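Local coordinates for actin-related protein 8 (Homo sapiens, PDB 4FO0), which binds ATP with low basal ATPase activity and, as a proposed core component of the INO80 chromatin remodelling complex, takes part in transcriptional regulation and DNA replication, at residues Y241-S246 against S503-G508; S247-D252 against T258-V263. All coordinates share one frame; numbering follows the deposited sequence.

How the contacts relate
Both contacts belong to the six-stranded mixed sheet of one half of the actin fold, and their centres lie 8 Å apart. Contact 2 is the buried hairpin 247-253/258-264, joined by six backbone hydrogen bonds and covering 477 Å². Contact 1 is partly buried and smaller, 143 Å²; it sets the end of helix 235-243 against strand 503-507 through side chains. The two are coupled directly: strand 503-507 runs parallel to strand 247-253 in the sheet, and Leu-505 N lies 2.7 Å from Cys-249 O, a probable hydrogen bond. Asp-252 of contact 2 and Gly-508 of contact 1 bring both to the ATP site.

Contact 1 (Y241-S246 against S503-G508); sequences YGSGLS and SILVVG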
loop_
_atom_site.group_PDB
_atom_site.type_symbol
_atom_site.label_atom_id
_atom_site.label_comp_id
_atom_site.label_asym_id
_atom_site.label_seq_id
_atom_site.Cartn_x
_atom_site.Cartn_y
_atom_site.Cartn_z
ATOM N N TYR A 241 4.476 -14.137 -10.273
ATOM C CA TYR A 241 3.832 -15.443 -10.164
ATOM C C TYR A 241 2.313 -15.355 -10.180
ATOM O O TYR A 241 1.642 -16.116 -10.869
ATOM C CB TYR A 241 4.231 -16.132 -8.861
ATOM C CG TYR A 241 5.674 -16.545 -8.797
ATOM C CD1 TYR A 241 6.452 -16.626 -9.949
ATOM C CD2 TYR A 241 6.265 -16.863 -7.578
ATOM C CE1 TYR A 241 7.782 -17.009 -9.880
ATOM C CE2 TYR A 241 7.589 -17.244 -7.502
ATOM C CZ TYR A 241 8.341 -17.317 -8.655
ATOM O OH TYR A 241 9.657 -17.702 -8.558
ATOM N N GLY A 242 1.767 -14.443 -9.390
ATOM C CA GLY A 242 0.328 -14.332 -9.263
ATOM C C GLY A 242 -0.323 -13.869 -10.549
ATOM O O GLY A 242 -1.499 -14.128 -10.786
ATOM N N SER A 243 0.447 -13.188 -11.388
ATOM C CA SER A 243 -0.105 -12.572 -12.585
ATOM C C SER A 243 0.181 -13.412 -13.823
ATOM O O SER A 243 -0.511 -13.293 -14.825
ATOM C CB SER A 243 0.492 -11.186 -12.761
ATOM O OG SER A 243 1.854 -11.321 -13.108
ATOM N N GLY A 244 1.210 -14.251 -13.743
ATOM C CA GLY A 244 1.576 -15.123 -14.838
ATOM C C GLY A 244 2.550 -14.505 -15.819
ATOM O O GLY A 244 2.767 -15.036 -16.909
ATOM N N LEU A 245 3.136 -13.379 -15.441
ATOM C CA LEU A 245 4.139 -12.724 -16.278
ATOM C C LEU A 245 5.549 -13.074 -15.826
ATOM O O LEU A 245 6.058 -12.491 -14.867
ATOM C CB LEU A 245 3.959 -11.208 -16.241
ATOM C CG LEU A 245 2.798 -10.640 -17.058
ATOM C CD1 LEU A 245 1.787 -11.719 -17.405
ATOM C CD2 LEU A 245 2.127 -9.504 -16.286
ATOM N N SER A 246 6.186 -14.012 -16.516
ATOM C CA SER A 246 7.525 -14.441 -16.118
ATOM C C SER A 246 8.532 -13.286 -16.141
ATOM O O SER A 246 9.364 -13.167 -15.240
ATOM C CB SER A 246 8.016 -15.607 -16.990
ATOM O OG SER A 246 8.394 -15.167 -18.288
ATOM N N SER A 503 6.230 -4.753 -21.228
ATOM C CA SER A 503 5.367 -5.265 -20.170
ATOM C C SER A 503 5.589 -4.583 -18.825
ATOM O O SER A 503 6.566 -4.862 -18.125
ATOM C CB SER A 503 5.574 -6.773 -20.017
ATOM O OG SER A 503 4.777 -7.295 -18.972
ATOM N N ILE A 504 4.669 -3.700 -18.464
ATOM C CA ILE A 504 4.701 -3.064 -17.145
ATOM C C ILE A 504 3.477 -3.451 -16.310
ATOM O O ILE A 504 2.336 -3.093 -16.621
ATOM C CB ILE A 504 4.801 -1.547 -17.261
ATOM C CG1 ILE A 504 6.060 -1.181 -18.052
ATOM C CG2 ILE A 504 4.840 -0.920 -15.891
ATOM C CD1 ILE A 504 5.889 0.027 -18.962
ATOM N N LEU A 505 3.724 -4.214 -15.256
ATOM C CA LEU A 505 2.650 -4.682 -14.394
ATOM C C LEU A 505 2.474 -3.740 -13.214
ATOM O O LEU A 505 3.445 -3.378 -12.538
ATOM C CB LEU A 505 2.974 -6.074 -13.893
ATOM C CG LEU A 505 2.007 -6.664 -12.884
ATOM C CD1 LEU A 505 0.617 -6.730 -13.495
ATOM C CD2 LEU A 505 2.511 -8.033 -12.424
ATOM N N VAL A 506 1.240 -3.321 -12.975
ATOM C CA VAL A 506 0.977 -2.443 -11.843
ATOM C C VAL A 506 0.091 -3.081 -10.782
ATOM O O VAL A 506 -1.053 -3.480 -11.029
ATOM C CB VAL A 506 0.415 -1.090 -12.265
ATOM C CG1 VAL A 506 0.118 -0.259 -11.025
ATOM C CG2 VAL A 506 1.415 -0.388 -13.147
ATOM N N VAL A 507 0.633 -3.128 -9.582
ATOM C CA VAL A 507 0.061 -3.911 -8.516
ATOM C C VAL A 507 -0.181 -3.078 -7.223
ATOM O O VAL A 507 0.303 -1.944 -7.091
ATOM C CB VAL A 507 0.969 -5.125 -8.322
ATOM C CG1 VAL A 507 1.585 -5.144 -6.954
ATOM C CG2 VAL A 507 0.228 -6.397 -8.671
ATOM N N GLY A 508 -0.968 -3.621 -6.296
ATOM C CA GLY A 508 -1.319 -2.902 -5.084
ATOM C C GLY A 508 -2.471 -1.919 -5.261
ATOM O O GLY A 508 -2.974 -1.734 -6.357
#
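Ser-243, in the last turn of helix 235-243, and Leu-245, just beyond it, both meet Leu-505, which places the end of this helix over one face of the central sheet of an actin-fold half, against strand 503-507. At its C-terminal end the strand runs into Gly-508, which touches the bound ATP. Ser-243 touches with both side-chain atoms: CB is 3.8 Å and OG 3.4 Å from Leu-505 CD2. Its hydroxyl sits between backbone N and carbonyl carbon (chi1 70°), and its one proton has the carbonyls of Thr-240 and Ala-239, in its own helix, as acceptors. The polar end is therefore served by the helix while the strand offers it a methyl group. Ile-553 of helix 553-563 also packs on Ser-243. Gly-244 leaves the helix with a positive phi of 89°, and this turn carries the chain on to Leu-245. Leu-245 CA is 8.4 Å from Leu-505 CA, a spacing too wide for backbone pairing and bridged by the two leucine side chains, which run at a slant to one another. Leu-505 directs its CB toward the helix end and holds CG opposite its own N (chi1 175°), and its CD2 methyl serves Ser-243 and Leu-245 together. Leu-245 spans two strand residues two apart in sequence: CD2 lies 4.2 Å from Leu-505 CD2, and CG lies 4.3 Å from Ser-503 OG, a hydroxyl hydrogen-bonded to Thr-248 OG1.

Contact 2 (S247-D252 against T258-V263); sequences STCIVD and TSVCCV
Cys-261 O receives two donors from the opposite strand: Ile-250 N at 2.8 Å, nearly straight (161° at the hydrogen) and almost in line with the carbonyl bond, and the weaker CA-H of Cys-249, with CA at 3.4 Å. The same pattern recurs along a regular antiparallel beta hairpin, whose short strand axes run 4.7 Å apart at 174°. Thr-248/Val-263, Ile-250/Cys-261 and Asp-252/Ser-259 are the hydrogen-bonded pairs, each closed by two N-H...O=C bonds; Cys-249/Cys-262 and Val-251/Val-260 are the non-hydrogen-bonded pairs between them. Side chains alternate accordingly. On the face of Cys-249 and Val-251, Cys-249 SG extends opposite its backbone N (chi1 180°) to reach Val-260 CG1 at 4.1 Å, while its CB lies 4.2 Å from Cys-262 SG. Further along, the side chains of Val-251 and Thr-258 lie side by side and point the same way, CG1 of Val-251 4.2 Å from CG2 of Thr-258. On the other face, Ile-250 CG1 meets Val-263 CG2 at 4.0 Å. Asp-252, also on this face, has its side chain about 4 Å from both the bound ATP and the magnesium ion, nearest atoms; it is the first of four consecutive ATP-binding residues, Asp-252 to Asp-255, that lead from the strand into the hairpin turn, consistent with the phosphate-binding hairpin of the actin family. Helix 235-243 packs over the face of Ile-250 and Val-263 through Thr-240, and helix 480-489 covers Val-251, Thr-258 and Val-260, while strand 503-507 flanks 247-253 and strand 274-276 flanks 258-264.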
loop_
_atom_site.group_PDB
_atom_site.type_symbol
_atom_site.label_atom_id
_atom_site.label_comp_id
_atom_site.label_asym_id
_atom_site.label_seq_id
_atom_site.Cartn_x
_atom_site.Cartn_y
_atom_site.Cartn_z
ATOM N N SER A 247 8.464 -12.454 -17.179
ATOM C CA SER A 247 9.330 -11.284 -17.288
ATOM C C SER A 247 8.499 -10.018 -17.392
ATOM O O SER A 247 7.575 -9.938 -18.198
ATOM C CB SER A 247 10.271 -11.392 -18.492
ATOM O OG SER A 247 11.401 -12.187 -18.181
ATOM N N THR A 248 8.835 -9.018 -16.591
ATOM C CA THR A 248 8.016 -7.819 -16.556
ATOM C C THR A 248 8.604 -6.800 -15.605
ATOM O O THR A 248 9.299 -7.150 -14.649
ATOM C CB THR A 248 6.563 -8.169 -16.107
ATOM O OG1 THR A 248 5.742 -7.002 -16.118
ATOM C CG2 THR A 248 6.551 -8.765 -14.707
ATOM N N CYS A 249 8.345 -5.533 -15.884
ATOM C CA CYS A 249 8.596 -4.494 -14.902
ATOM C C CYS A 249 7.402 -4.462 -13.928
ATOM O O CYS A 249 6.243 -4.387 -14.355
ATOM C CB CYS A 249 8.786 -3.151 -15.598
ATOM S SG CYS A 249 9.105 -1.763 -14.486
ATOM N N ILE A 250 7.684 -4.555 -12.629
ATOM C CA ILE A 250 6.637 -4.555 -11.608
ATOM C C ILE A 250 6.624 -3.257 -10.838
ATOM O O ILE A 250 7.671 -2.777 -10.394
ATOM C CB ILE A 250 6.862 -5.619 -10.536
ATOM C CG1 ILE A 250 7.353 -6.899 -11.170
ATOM C CG2 ILE A 250 5.573 -5.827 -9.710
ATOM C CD1 ILE A 250 6.445 -7.368 -12.278
ATOM N N VAL A 251 5.431 -2.718 -10.644
ATOM C CA VAL A 251 5.268 -1.517 -9.843
ATOM C C VAL A 251 4.243 -1.820 -8.774
ATOM O O VAL A 251 3.102 -2.147 -9.091
ATOM C CB VAL A 251 4.755 -0.336 -10.679
ATOM C CG1 VAL A 251 4.645 0.886 -9.808
ATOM C CG2 VAL A 251 5.670 -0.083 -11.864
ATOM N N ASP A 252 4.640 -1.740 -7.510
ATOM C CA ASP A 252 3.673 -1.946 -6.447
ATOM C C ASP A 252 3.396 -0.609 -5.780
ATOM O O ASP A 252 4.234 -0.099 -5.030
ATOM C CB ASP A 252 4.181 -2.978 -5.438
ATOM C CG ASP A 252 3.162 -3.271 -4.308
ATOM O OD1 ASP A 252 2.353 -2.378 -3.959
ATOM O OD2 ASP A 252 3.178 -4.403 -3.762
ATOM N N THR A 258 6.078 2.952 -2.747
ATOM C CA THR A 258 5.965 2.510 -4.131
ATOM C C THR A 258 7.238 1.806 -4.570
ATOM O O THR A 258 8.310 2.393 -4.496
ATOM C CB THR A 258 5.763 3.684 -5.056
ATOM O OG1 THR A 258 4.512 4.302 -4.753
ATOM C CG2 THR A 258 5.779 3.218 -6.510
ATOM N N SER A 259 7.116 0.552 -5.011
ATOM C CA SER A 259 8.263 -0.211 -5.484
ATOM C C SER A 259 8.259 -0.268 -6.988
ATOM O O SER A 259 7.207 -0.438 -7.606
ATOM C CB SER A 259 8.228 -1.645 -4.967
ATOM O OG SER A 259 8.416 -1.715 -3.567
ATOM N N VAL A 260 9.444 -0.123 -7.568
ATOM C CA VAL A 260 9.664 -0.413 -8.974
ATOM C C VAL A 260 10.824 -1.398 -9.103
ATOM O O VAL A 260 11.802 -1.331 -8.348
ATOM C CB VAL A 260 10.006 0.850 -9.764
ATOM C CG1 VAL A 260 9.898 0.583 -11.259
ATOM C CG2 VAL A 260 9.065 1.958 -9.382
ATOM N N CYS A 261 10.712 -2.329 -10.043
ATOM C CA CYS A 261 11.842 -3.189 -10.349
ATOM C C CYS A 261 11.568 -4.045 -11.569
ATOM O O CYS A 261 10.426 -4.175 -12.015
ATOM C CB CYS A 261 12.222 -4.054 -9.149
ATOM S SG CYS A 261 11.211 -5.544 -8.906
ATOM N N CYS A 262 12.627 -4.609 -12.127
ATOM C CA CYS A 262 12.478 -5.484 -13.276
ATOM C C CYS A 262 12.713 -6.915 -12.874
ATOM O O CYS A 262 13.723 -7.238 -12.241
ATOM C CB CYS A 262 13.424 -5.066 -14.388
ATOM S SG CYS A 262 12.951 -3.488 -15.087
ATOM N N VAL A 263 11.762 -7.768 -13.226
ATOM C CA VAL A 263 11.823 -9.159 -12.819
ATOM C C VAL A 263 11.864 -10.025 -14.053
ATOM O O VAL A 263 11.084 -9.835 -14.991
ATOM C CB VAL A 263 10.627 -9.535 -11.920
ATOM C CG1 VAL A 263 10.491 -11.043 -11.784
ATOM C CG2 VAL A 263 10.778 -8.886 -10.561
#